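Local coordinates for putative esterase (Sulfolobus solfataricus P2, PDB 2RAU), which probably acts as a lipase or related esterase of the alpha/beta-hydrolase superfamily and binds calcium, at residues F300-E303 with R304-I307; F266-L269 with A270-P274; G154-A157 with A158-S162; F241-D244 with S245-V248; R82-I85 with V86-L89. All coordinates share one frame; numbering follows the deposited sequence. Where two conformers were deposited one is given.

Contact 1. Residues F300-E303 with R304-I307; sequences FVSE and RFGI
With chi1 at 59°, Ser302 holds OG between its own backbone N and carbonyl carbon, turned back to the chain as it folds away from the strand; Ile307, also at 59°, sends CG1 against Glu303 O. Ser302 OG accepts the amide of Gly306 (N to OG 2.8 Å) and is also hydrogen-bonded to Asp177 OD2, so the hydroxyl ties the turn to the acid of a probable catalytic triad. One residue further on, Ile307 N bonds to Ser302 O at 3.0 Å, almost in line with the carbonyl; this i to i+5 bond is that of a pi-turn. The two bonds use side chain and backbone of the same serine and should leave little freedom to the peptides between. The edge of the Phe305 ring faces Ser302 OG, and its ring meets that of His329 at about 35°. Elsewhere in the turn, Ile307 CD1 runs alongside Glu303 CG at 4.0 Å, while Glu303 OE1 continues to Gly326 N. The segment thus leaves strand 297-302, which pairs in parallel with strands 170-176 and 320-324, and leads into the short, weakly bonded helix 306-309, with Ile307 resting on Leu323 of the latter strand.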
loop_
_atom_site.group_PDB
_atom_site.type_symbol
_atom_site.label_atom_id
_atom_site.label_comp_id
_atom_site.label_asym_id
_atom_site.label_seq_id
_atom_site.Cartn_x
_atom_site.Cartn_y
_atom_site.Cartn_z
ATOM N N PHE A 300 13.613 -3.537 -0.442
ATOM C CA PHE A 300 13.366 -4.975 -0.539
ATOM C C PHE A 300 12.784 -5.303 -1.922
ATOM O O PHE A 300 11.885 -4.614 -2.391
ATOM C CB PHE A 300 12.391 -5.442 0.533
ATOM C CG PHE A 300 12.914 -5.308 1.935
ATOM C CD1 PHE A 300 12.894 -4.079 2.576
ATOM C CD2 PHE A 300 13.381 -6.415 2.633
ATOM C CE1 PHE A 300 13.353 -3.958 3.861
ATOM C CE2 PHE A 300 13.828 -6.300 3.930
ATOM C CZ PHE A 300 13.798 -5.080 4.551
ATOM N N VAL A 301 13.299 -6.352 -2.560
ATOM C CA VAL A 301 12.830 -6.728 -3.901
ATOM C C VAL A 301 12.513 -8.235 -3.976
ATOM O O VAL A 301 13.354 -9.073 -3.695
ATOM C CB VAL A 301 13.817 -6.226 -5.014
ATOM C CG1 VAL A 301 15.156 -6.985 -4.986
ATOM C CG2 VAL A 301 13.167 -6.300 -6.373
ATOM N N SER A 302 11.265 -8.551 -4.319
ATOM C CA SER A 302 10.787 -9.928 -4.435
ATOM C C SER A 302 11.462 -10.636 -5.643
ATOM O O SER A 302 11.559 -10.075 -6.733
ATOM C CB SER A 302 9.255 -9.983 -4.554
ATOM O OG SER A 302 8.729 -9.277 -5.670
ATOM N N GLU A 303 11.918 -11.869 -5.439
ATOM C CA GLU A 303 12.519 -12.621 -6.537
ATOM C C GLU A 303 11.558 -12.891 -7.688
ATOM O O GLU A 303 11.962 -12.849 -8.838
ATOM C CB GLU A 303 13.074 -13.960 -6.036
ATOM C CG GLU A 303 13.903 -14.647 -7.082
ATOM C CD GLU A 303 14.635 -15.850 -6.554
ATOM O OE1 GLU A 303 14.073 -16.544 -5.690
ATOM O OE2 GLU A 303 15.773 -16.098 -7.015
ATOM N N ARG A 304 10.291 -13.185 -7.382
ATOM C CA ARG A 304 9.342 -13.637 -8.437
ATOM C C ARG A 304 8.567 -12.513 -9.123
ATOM O O ARG A 304 7.774 -12.769 -10.012
ATOM C CB ARG A 304 8.383 -14.693 -7.894
ATOM C CG ARG A 304 9.095 -15.926 -7.314
ATOM C CD ARG A 304 8.131 -17.048 -6.974
ATOM N NE ARG A 304 7.476 -17.514 -8.190
ATOM C CZ ARG A 304 7.998 -18.384 -9.051
ATOM N NH1 ARG A 304 9.146 -19.006 -8.834
ATOM N NH2 ARG A 304 7.339 -18.672 -10.141
ATOM N N PHE A 305 8.842 -11.268 -8.735
ATOM C CA PHE A 305 8.132 -10.111 -9.286
ATOM C C PHE A 305 9.012 -8.882 -9.378
ATOM O O PHE A 305 9.193 -8.329 -10.450
ATOM C CB PHE A 305 6.895 -9.814 -8.429
ATOM C CG PHE A 305 6.098 -8.623 -8.885
ATOM C CD1 PHE A 305 5.169 -8.750 -9.901
ATOM C CD2 PHE A 305 6.279 -7.384 -8.291
ATOM C CE1 PHE A 305 4.425 -7.679 -10.322
ATOM C CE2 PHE A 305 5.544 -6.295 -8.713
ATOM C CZ PHE A 305 4.619 -6.435 -9.734
ATOM N N GLY A 306 9.549 -8.443 -8.247
ATOM C CA GLY A 306 10.269 -7.165 -8.183
ATOM C C GLY A 306 11.587 -7.080 -8.929
ATOM O O GLY A 306 11.892 -6.038 -9.502
ATOM N N ILE A 307 12.394 -8.141 -8.903
ATOM C CA ILE A 307 13.683 -8.092 -9.592
ATOM C C ILE A 307 13.474 -7.902 -11.078
ATOM O O ILE A 307 14.263 -7.270 -11.731
ATOM C CB ILE A 307 14.607 -9.325 -9.353
ATOM C CG1 ILE A 307 13.932 -10.612 -9.790
ATOM C CG2 ILE A 307 15.068 -9.415 -7.923
ATOM C CD1 ILE A 307 14.862 -11.848 -9.790
#

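Contact 2. Residues F266-L269 with A270-P274; sequences FPIL and ASFDP
Pro267 O is gripped twice by Ser271, by its hydroxyl (OG to O 2.8 Å) and weakly by its amide. The hydroxyl thus folds back along its own helix, an i to i-4 bond at the C-terminal end of helix 262-270, where the chain runs out into a loop. Ser271 N also reaches Ile268 O at 3.2 Å, coming from above the carbonyl plane, an i to i-3 bond that accompanies the weak i to i-4 one as the helix runs out. The preceding amide, Ala270 N, keeps the regular bond to Phe266 O at 2.9 Å. Ser271 OG has a further partner in Gln65 NE2 of helix 63-68. Phe272 then brings its ring back against the helix end, with CG beside the backbone N (chi1 -80°). Its CE2 meets Leu269 CD1 at 3.9 Å, the two chains pointing the same way. Were Phe272 replaced by an alanine, Ile268 and Leu269 would probably lose their shared apolar partner and a gap would open beside the helix end. At the ring's tip, CZ touches Ile268 CG2 at 3.9 Å, and Ile268 O stands 3.8 Å above one face, over the ring centre.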
loop_
_atom_site.group_PDB
_atom_site.type_symbol
_atom_site.label_atom_id
_atom_site.label_comp_id
_atom_site.label_asym_id
_atom_site.label_seq_id
_atom_site.Cartn_x
_atom_site.Cartn_y
_atom_site.Cartn_z
ATOM N N PHE A 266 -6.141 -14.225 0.645
ATOM C CA PHE A 266 -7.555 -13.952 0.295
ATOM C C PHE A 266 -8.088 -12.694 1.024
ATOM O O PHE A 266 -8.821 -11.905 0.397
ATOM C CB PHE A 266 -8.443 -15.200 0.485
ATOM C CG PHE A 266 -8.221 -16.318 -0.585
ATOM C CD1 PHE A 266 -7.143 -16.297 -1.491
ATOM C CD2 PHE A 266 -9.025 -17.448 -0.577
ATOM C CE1 PHE A 266 -6.938 -17.329 -2.376
ATOM C CE2 PHE A 266 -8.815 -18.469 -1.470
ATOM C CZ PHE A 266 -7.799 -18.395 -2.382
ATOM N N PRO A 267 -7.786 -12.540 2.347
ATOM C CA PRO A 267 -8.194 -11.290 3.014
ATOM C C PRO A 267 -7.646 -10.006 2.447
ATOM O O PRO A 267 -8.373 -9.019 2.465
ATOM C CB PRO A 267 -7.846 -11.520 4.480
ATOM C CG PRO A 267 -7.866 -12.983 4.639
ATOM C CD PRO A 267 -7.253 -13.493 3.339
ATOM N N ILE A 268 -6.439 -10.042 1.870
ATOM C CA ILE A 268 -5.811 -8.885 1.220
ATOM C C ILE A 268 -6.598 -8.551 -0.023
ATOM O O ILE A 268 -6.996 -7.422 -0.225
ATOM C CB ILE A 268 -4.268 -9.093 0.904
ATOM C CG1 ILE A 268 -3.479 -9.110 2.228
ATOM C CG2 ILE A 268 -3.775 -8.021 -0.114
ATOM C CD1 ILE A 268 -1.972 -9.640 2.170
ATOM N N LEU A 269 -6.828 -9.539 -0.877
ATOM C CA LEU A 269 -7.563 -9.301 -2.112
ATOM C C LEU A 269 -8.958 -8.776 -1.796
ATOM O O LEU A 269 -9.442 -7.857 -2.436
ATOM C CB LEU A 269 -7.621 -10.579 -2.945
ATOM C CG LEU A 269 -6.504 -10.761 -4.006
ATOM C CD1 LEU A 269 -6.747 -9.814 -5.141
ATOM C CD2 LEU A 269 -5.079 -10.637 -3.457
ATOM N N ALA A 270 -9.585 -9.383 -0.798
ATOM C CA ALA A 270 -10.951 -9.038 -0.434
ATOM C C ALA A 270 -11.096 -7.576 0.042
ATOM O O ALA A 270 -12.158 -6.976 -0.151
ATOM C CB ALA A 270 -11.474 -9.987 0.622
ATOM N N SER A 271 -10.081 -7.054 0.720
ATOM C CA SER A 271 -10.151 -5.774 1.390
ATOM C C SER A 271 -9.635 -4.571 0.595
ATOM O O SER A 271 -9.584 -3.464 1.117
ATOM C CB SER A 271 -9.448 -5.859 2.755
ATOM O OG SER A 271 -8.095 -6.250 2.665
ATOM N N PHE A 272 -9.242 -4.786 -0.644
ATOM C CA PHE A 272 -8.861 -3.686 -1.513
ATOM C C PHE A 272 -10.022 -2.694 -1.743
ATOM O O PHE A 272 -11.171 -3.057 -1.650
ATOM C CB PHE A 272 -8.449 -4.202 -2.893
ATOM C CG PHE A 272 -7.009 -4.749 -2.975
ATOM C CD1 PHE A 272 -5.969 -4.136 -2.330
ATOM C CD2 PHE A 272 -6.748 -5.861 -3.732
ATOM C CE1 PHE A 272 -4.686 -4.617 -2.430
ATOM C CE2 PHE A 272 -5.446 -6.340 -3.852
ATOM C CZ PHE A 272 -4.434 -5.720 -3.179
ATOM N N ASP A 273 -9.667 -1.442 -2.081
ATOM C CA ASP A 273 -10.592 -0.489 -2.677
ATOM C C ASP A 273 -10.980 -0.973 -4.086
ATOM O O ASP A 273 -10.241 -1.685 -4.724
ATOM C CB ASP A 273 -9.960 0.902 -2.791
ATOM C CG ASP A 273 -9.790 1.602 -1.445
ATOM O OD1 ASP A 273 -10.719 1.516 -0.613
ATOM O OD2 ASP A 273 -8.798 2.372 -1.302
ATOM N N PRO A 274 -12.168 -0.591 -4.569
ATOM C CA PRO A 274 -12.605 -1.081 -5.875
ATOM C C PRO A 274 -11.896 -0.521 -7.103
ATOM O O PRO A 274 -11.872 -1.155 -8.144
ATOM C CB PRO A 274 -14.086 -0.653 -5.915
ATOM C CG PRO A 274 -14.177 0.486 -4.919
ATOM C CD PRO A 274 -13.201 0.186 -3.872
#

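Contact 3. Residues G154-A157 with A158-S162; sequences GGIA and ALNYS
Ile156 and Asn160, one turn apart, lie side by side and point the same way, with Ile156 CG2 against Asn160 ND2 at 3.6 Å. The torsions allow this: Asn160 CG stands beside its backbone N (chi1 -71°), which also brings CG to within 3.2 Å of Ile156 O, so the amide group leans over the carbonyl to which its own backbone N is bonded at 2.9 Å. That bond runs nearly in line with the carbonyl and is close to straight, at 167°. The next one, from Tyr161 N to Ala157 O at 2.8 Å, is just as straight. At the start of the segment the bonding is less regular: Ala158 N reaches Gly154 O from above the carbonyl plane. Further along, Ala158 O takes two donors from Ser162, the amide at 2.9 Å and the hydroxyl OG at 2.8 Å, on opposite faces of its plane; the buried serine hydroxyl is thereby satisfied within the helix.

In the next shell, Tyr290 OH bonds to Asn160 OD1 and is likely to fix the rotation of the amide. Tyr161 reaches across to helix 123-141, its OH held by Asp169, while Leu159 packs on Leu175 of strand 170-176. The small side chains of Ala157 and Ala158 meet Leu56 of strand 52-56, consistent with a close approach of helix to sheet. The arrangement is consistent with the helix that follows the nucleophile elbow in alpha/beta hydrolases: Gly154 closes the apparent GxSxG pattern, and helix 153-169 is the crossover between parallel strands 146-151 and 170-176.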
loop_
_atom_site.group_PDB
_atom_site.type_symbol
_atom_site.label_atom_id
_atom_site.label_comp_id
_atom_site.label_asym_id
_atom_site.label_seq_id
_atom_site.Cartn_x
_atom_site.Cartn_y
_atom_site.Cartn_z
ATOM N N GLY A 154 3.131 2.648 -3.672
ATOM C CA GLY A 154 3.524 3.526 -2.571
ATOM C C GLY A 154 5.003 3.784 -2.486
ATOM O O GLY A 154 5.419 4.804 -1.944
ATOM N N GLY A 155 5.818 2.865 -2.988
ATOM C CA GLY A 155 7.267 3.087 -3.075
ATOM C C GLY A 155 7.659 4.141 -4.108
ATOM O O GLY A 155 8.538 4.963 -3.865
ATOM N N ILE A 156 6.970 4.130 -5.252
ATOM C CA ILE A 156 7.110 5.173 -6.270
ATOM C C ILE A 156 6.653 6.512 -5.677
ATOM O O ILE A 156 7.312 7.524 -5.851
ATOM C CB ILE A 156 6.277 4.861 -7.576
ATOM C CG1 ILE A 156 6.734 3.539 -8.228
ATOM C CG2 ILE A 156 6.481 5.945 -8.592
ATOM C CD1 ILE A 156 5.751 2.885 -9.264
ATOM N N ALA A 157 5.510 6.513 -5.007
ATOM C CA ALA A 157 4.996 7.709 -4.336
ATOM C C ALA A 157 6.024 8.243 -3.316
ATOM O O ALA A 157 6.259 9.453 -3.259
ATOM C CB ALA A 157 3.658 7.420 -3.677
ATOM N N ALA A 158 6.637 7.350 -2.539
ATOM C CA ALA A 158 7.632 7.740 -1.522
ATOM C C ALA A 158 8.838 8.420 -2.166
ATOM O O ALA A 158 9.352 9.456 -1.667
ATOM C CB ALA A 158 8.071 6.547 -0.732
ATOM N N LEU A 159 9.301 7.852 -3.275
ATOM C CA LEU A 159 10.423 8.412 -3.996
ATOM C C LEU A 159 10.088 9.747 -4.647
ATOM O O LEU A 159 10.910 10.675 -4.620
ATOM C CB LEU A 159 10.928 7.427 -5.052
ATOM C CG LEU A 159 12.164 6.636 -4.620
ATOM C CD1 LEU A 159 12.249 5.295 -5.340
ATOM C CD2 LEU A 159 13.411 7.511 -4.836
ATOM N N ASN A 160 8.914 9.818 -5.281
ATOM C CA ASN A 160 8.436 11.071 -5.895
ATOM C C ASN A 160 8.260 12.207 -4.847
ATOM O O ASN A 160 8.662 13.365 -5.066
ATOM C CB ASN A 160 7.125 10.801 -6.656
ATOM C CG ASN A 160 7.345 9.995 -7.910
ATOM O OD1 ASN A 160 8.483 9.707 -8.264
ATOM N ND2 ASN A 160 6.257 9.576 -8.568
ATOM N N TYR A 161 7.644 11.870 -3.718
ATOM C CA TYR A 161 7.484 12.804 -2.607
ATOM C C TYR A 161 8.851 13.283 -2.105
ATOM O O TYR A 161 9.070 14.496 -1.928
ATOM C CB TYR A 161 6.679 12.173 -1.441
ATOM C CG TYR A 161 6.407 13.158 -0.366
ATOM C CD1 TYR A 161 5.268 13.946 -0.396
ATOM C CD2 TYR A 161 7.310 13.341 0.693
ATOM C CE1 TYR A 161 5.042 14.891 0.576
ATOM C CE2 TYR A 161 7.064 14.296 1.690
ATOM C CZ TYR A 161 5.938 15.063 1.614
ATOM O OH TYR A 161 5.682 16.022 2.585
ATOM N N SER A 162 9.771 12.333 -1.916
ATOM C CA SER A 162 11.100 12.634 -1.435
ATOM C C SER A 162 11.878 13.499 -2.404
ATOM O O SER A 162 12.609 14.352 -1.985
ATOM C CB SER A 162 11.889 11.347 -1.150
ATOM O OG SER A 162 11.302 10.627 -0.097
#

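Contact 4. Residues F241-D244 with S245-V248; sequences FLMD and SLYV
Leu242 O accepts from Leu246 N at 3.2 Å and, in the modelled conformer of Ser245, from the hydroxyl OG at 2.7 Å. The serine OG sits between its own backbone N and carbonyl carbon (chi1 73°), the position that lets it bend back on the preceding turn; a second conformer was deposited, so this grip may not be constant. Regular bonds carry the helix onward, Tyr247 N to Met243 O at 3.0 Å and Val248 N to Asp244 O at 2.9 Å. The tightly packed part is made by Leu242, Met243 and Leu246, all buried. Met243, a selenomethionine, brings SE to 4.3 Å from Leu246 CD1, a wide contact within one helix, but both side chains also press on helix 262-270, and Leu242 lies against Trp219 of helix 218-224.

Elsewhere contacts within the helix are sparse. Asp244 turns its carboxylate towards the next turn, where OD1 lies 3.6 Å from Tyr247 CD2 with carboxylate and ring planes only 23° apart. This is an oblique van der Waals approach. The carboxylate itself is probably steadied from outside, OD2 bonding to Tyr235 OH and OD1 to Tyr255 OH. Val248, exposed at the helix end, touches OD2 through CG2 at 3.9 Å. Asp244, Tyr247 and Val248 also meet a crystal neighbour. With one side buried and apolar and the other mixed and partly open to solvent, the helix belongs to the helical insertion between sheet strands 170-176 and 297-302, where many alpha/beta hydrolases carry a cap over the active site.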
loop_
_atom_site.group_PDB
_atom_site.type_symbol
_atom_site.label_atom_id
_atom_site.label_comp_id
_atom_site.label_asym_id
_atom_site.label_seq_id
_atom_site.Cartn_x
_atom_site.Cartn_y
_atom_site.Cartn_z
ATOM N N PHE A 241 -7.436 -22.524 -7.953
ATOM C CA PHE A 241 -7.539 -21.581 -9.069
ATOM C C PHE A 241 -7.086 -20.190 -8.659
ATOM O O PHE A 241 -6.208 -19.583 -9.320
ATOM C CB PHE A 241 -8.969 -21.612 -9.584
ATOM C CG PHE A 241 -9.379 -20.403 -10.361
ATOM C CD1 PHE A 241 -8.869 -20.158 -11.620
ATOM C CD2 PHE A 241 -10.325 -19.523 -9.846
ATOM C CE1 PHE A 241 -9.310 -19.067 -12.351
ATOM C CE2 PHE A 241 -10.741 -18.431 -10.567
ATOM C CZ PHE A 241 -10.240 -18.207 -11.811
ATOM N N LEU A 242 -7.575 -19.703 -7.516
ATOM C CA LEU A 242 -7.270 -18.356 -7.067
ATOM C C LEU A 242 -5.821 -18.245 -6.664
ATOM O O LEU A 242 -5.139 -17.298 -7.050
ATOM C CB LEU A 242 -8.153 -17.909 -5.903
ATOM C CG LEU A 242 -9.635 -17.732 -6.290
ATOM C CD1 LEU A 242 -10.428 -17.545 -5.028
ATOM C CD2 LEU A 242 -9.786 -16.585 -7.326
HETATM N N MSE A 243 -5.314 -19.228 -5.924
HETATM C CA MSE A 243 -3.889 -19.203 -5.528
HETATM C C MSE A 243 -2.966 -19.341 -6.734
HETATM O O MSE A 243 -1.924 -18.682 -6.796
HETATM C CB MSE A 243 -3.588 -20.263 -4.480
HETATM C CG MSE A 243 -4.200 -19.932 -3.108
HETATM SE SE MSE A 243 -3.516 -18.380 -2.201
HETATM C CE MSE A 243 -1.831 -19.073 -1.611
ATOM N N ASP A 244 -3.331 -20.190 -7.695
ATOM C CA ASP A 244 -2.509 -20.292 -8.891
ATOM C C ASP A 244 -2.578 -18.993 -9.740
ATOM O O ASP A 244 -1.597 -18.666 -10.443
ATOM C CB ASP A 244 -2.786 -21.536 -9.756
ATOM C CG ASP A 244 -1.620 -21.904 -10.613
ATOM O OD1 ASP A 244 -0.523 -22.136 -10.036
ATOM O OD2 ASP A 244 -1.812 -22.017 -11.856
ATOM N N SER A 245 -3.703 -18.267 -9.697
ATOM C CA SER A 245 -3.770 -16.993 -10.430
ATOM C C SER A 245 -2.785 -15.981 -9.833
ATOM O O SER A 245 -2.179 -15.202 -10.577
ATOM C CB SER A 245 -5.187 -16.403 -10.487
ATOM O OG SER A 245 -5.613 -15.877 -9.247
ATOM N N LEU A 246 -2.616 -16.010 -8.505
ATOM C CA LEU A 246 -1.601 -15.189 -7.846
ATOM C C LEU A 246 -0.174 -15.633 -8.195
ATOM O O LEU A 246 0.708 -14.828 -8.360
ATOM C CB LEU A 246 -1.799 -15.205 -6.320
ATOM C CG LEU A 246 -3.135 -14.550 -5.866
ATOM C CD1 LEU A 246 -3.375 -14.708 -4.356
ATOM C CD2 LEU A 246 -3.270 -13.078 -6.308
ATOM N N TYR A 247 0.047 -16.937 -8.295
ATOM C CA TYR A 247 1.339 -17.453 -8.665
ATOM C C TYR A 247 1.755 -17.019 -10.045
ATOM O O TYR A 247 2.891 -16.597 -10.251
ATOM C CB TYR A 247 1.314 -18.964 -8.595
ATOM C CG TYR A 247 2.596 -19.650 -8.995
ATOM C CD1 TYR A 247 3.727 -19.633 -8.166
ATOM C CD2 TYR A 247 2.663 -20.365 -10.174
ATOM C CE1 TYR A 247 4.833 -20.297 -8.519
ATOM C CE2 TYR A 247 3.752 -21.005 -10.526
ATOM C CZ TYR A 247 4.857 -20.956 -9.704
ATOM O OH TYR A 247 5.963 -21.643 -10.078
ATOM N N VAL A 248 0.834 -17.160 -10.990
ATOM C CA VAL A 248 1.107 -16.891 -12.397
ATOM C C VAL A 248 1.476 -15.413 -12.628
ATOM O O VAL A 248 2.294 -15.142 -13.458
ATOM C CB VAL A 248 -0.094 -17.358 -13.237
ATOM C CG1 VAL A 248 -0.144 -16.718 -14.555
ATOM C CG2 VAL A 248 -0.035 -18.873 -13.374
#

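Contact 5. Residues R82-I85 with V86-L89; sequences RKSI and VLYL
Ile85 lies alongside Leu89, one helical turn on, both side chains pointing the same way. From CB, beside the adjoining peptide, the side chain divides. CG2 stays back near that same peptide, between the residue's own N and carbonyl carbon. CG1, turned opposite the backbone N at chi1 -167°, passes to Leu89 CD1 at 4.0 Å, and a bend at chi2 (50°) carries the tip, CD1, onto Leu89 CG at 3.7 Å. Beyond this pair, Ile85 also touches Ile55 of strand 52-56 and Asn343 of helix 338-353. With an alanine at Ile85, the side of Leu89 would probably lose its neighbour, and a gap is likely to open between helix, strand 52-56 and helix 338-353.

The turn is tied by backbone bonds from Leu89 N to Ile85 O at 3.0 Å and from Tyr88 N to Ser84 O at 2.9 Å, the latter nearly in line with the carbonyl. Ser84 OG accepts from Leu87 N, weakly at 3.4 Å, and also bonds to a water at 2.7 Å, which in turn accepts from Val86 N. Two amides of the first turn are thus served by one hydroxyl, directly and through water. This is the N-cap of helix 85-91, which comes between the parallel strands 52-56 and 94-100 in the chain and leads into the second of them, within the alpha/beta-hydrolase sheet.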
loop_
_atom_site.group_PDB
_atom_site.type_symbol
_atom_site.label_atom_id
_atom_site.label_comp_id
_atom_site.label_asym_id
_atom_site.label_seq_id
_atom_site.Cartn_x
_atom_site.Cartn_y
_atom_site.Cartn_z
ATOM N N ARG A 82 2.872 -10.095 13.693
ATOM C CA ARG A 82 4.056 -10.671 13.095
ATOM C C ARG A 82 4.035 -10.552 11.573
ATOM O O ARG A 82 5.093 -10.458 10.947
ATOM C CB ARG A 82 4.193 -12.128 13.505
ATOM C CG ARG A 82 4.543 -12.270 14.997
ATOM C CD ARG A 82 4.474 -13.705 15.489
ATOM N NE ARG A 82 3.125 -14.193 15.295
ATOM C CZ ARG A 82 2.746 -15.463 15.456
ATOM N NH1 ARG A 82 3.621 -16.380 15.851
ATOM N NH2 ARG A 82 1.483 -15.833 15.229
ATOM N N LYS A 83 2.837 -10.492 11.011
ATOM C CA LYS A 83 2.629 -10.502 9.566
ATOM C C LYS A 83 2.279 -9.128 9.007
ATOM O O LYS A 83 1.923 -9.021 7.830
ATOM C CB LYS A 83 1.464 -11.452 9.198
ATOM C CG LYS A 83 1.616 -12.878 9.602
ATOM C CD LYS A 83 0.380 -13.665 9.147
ATOM C CE LYS A 83 0.340 -15.053 9.623
ATOM N NZ LYS A 83 -0.922 -15.685 9.155
ATOM N N SER A 84 2.400 -8.072 9.829
ATOM C CA SER A 84 1.982 -6.733 9.436
ATOM C C SER A 84 3.048 -5.722 9.822
ATOM O O SER A 84 3.322 -5.543 10.988
ATOM C CB SER A 84 0.644 -6.405 10.093
ATOM O OG SER A 84 0.381 -5.035 9.983
ATOM N N ILE A 85 3.669 -5.090 8.825
ATOM C CA ILE A 85 4.748 -4.119 9.095
ATOM C C ILE A 85 4.264 -3.022 10.052
ATOM O O ILE A 85 5.013 -2.607 10.940
ATOM C CB ILE A 85 5.395 -3.564 7.779
ATOM C CG1 ILE A 85 6.699 -2.804 8.054
ATOM C CG2 ILE A 85 4.458 -2.701 6.952
ATOM C CD1 ILE A 85 7.676 -3.500 8.893
ATOM N N VAL A 86 3.029 -2.542 9.876
ATOM C CA VAL A 86 2.490 -1.467 10.701
ATOM C C VAL A 86 2.413 -1.891 12.158
ATOM O O VAL A 86 2.956 -1.224 13.045
ATOM C CB VAL A 86 1.105 -0.950 10.170
ATOM C CG1 VAL A 86 0.400 -0.055 11.224
ATOM C CG2 VAL A 86 1.255 -0.224 8.844
ATOM N N LEU A 87 1.765 -3.018 12.404
ATOM C CA LEU A 87 1.588 -3.550 13.761
ATOM C C LEU A 87 2.911 -3.982 14.426
ATOM O O LEU A 87 3.141 -3.749 15.600
ATOM C CB LEU A 87 0.565 -4.668 13.743
ATOM C CG LEU A 87 -0.850 -4.360 13.172
ATOM C CD1 LEU A 87 -1.759 -5.565 13.357
ATOM C CD2 LEU A 87 -1.552 -3.133 13.784
ATOM N N TYR A 88 3.780 -4.592 13.646
ATOM C CA TYR A 88 5.101 -5.022 14.091
ATOM C C TYR A 88 5.954 -3.850 14.546
ATOM O O TYR A 88 6.566 -3.892 15.620
ATOM C CB TYR A 88 5.820 -5.752 12.932
ATOM C CG TYR A 88 7.147 -6.345 13.363
ATOM C CD1 TYR A 88 7.201 -7.613 13.954
ATOM C CD2 TYR A 88 8.346 -5.646 13.213
ATOM C CE1 TYR A 88 8.406 -8.164 14.345
ATOM C CE2 TYR A 88 9.544 -6.221 13.597
ATOM C CZ TYR A 88 9.560 -7.459 14.160
ATOM O OH TYR A 88 10.735 -8.040 14.537
ATOM N N LEU A 89 6.022 -2.815 13.721
ATOM C CA LEU A 89 6.788 -1.630 14.125
ATOM C C LEU A 89 6.154 -0.935 15.328
ATOM O O LEU A 89 6.872 -0.474 16.194
ATOM C CB LEU A 89 7.041 -0.682 12.952
ATOM C CG LEU A 89 7.905 -1.185 11.815
ATOM C CD1 LEU A 89 7.938 -0.078 10.762
ATOM C CD2 LEU A 89 9.305 -1.587 12.327
HETATM O O HOH W 1 0.770 -3.438 7.870
#

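From the N terminus the order is contact 5, 3, 4, 2, 1, strictly in series: each is a local turn of unbroken chain, so none closes a long loop, nests or crosses. Contact 5 starts helix 85-91 beside strand 52-56, and contact 3 lies in helix 153-169, which leads to strand 170-176. The chain then leaves the sheet for the helical insertion, where contacts 4 and 2 sit on consecutive helices that pack through Phe266 CE1 and Met243 SE at 3.6 Å. It returns at contact 1, on strand 297-302, which touches contact 4 through Arg304 and Tyr247. Contacts 3 and 4, with centres about 29 Å apart, lie on opposite sides of the chain's centre.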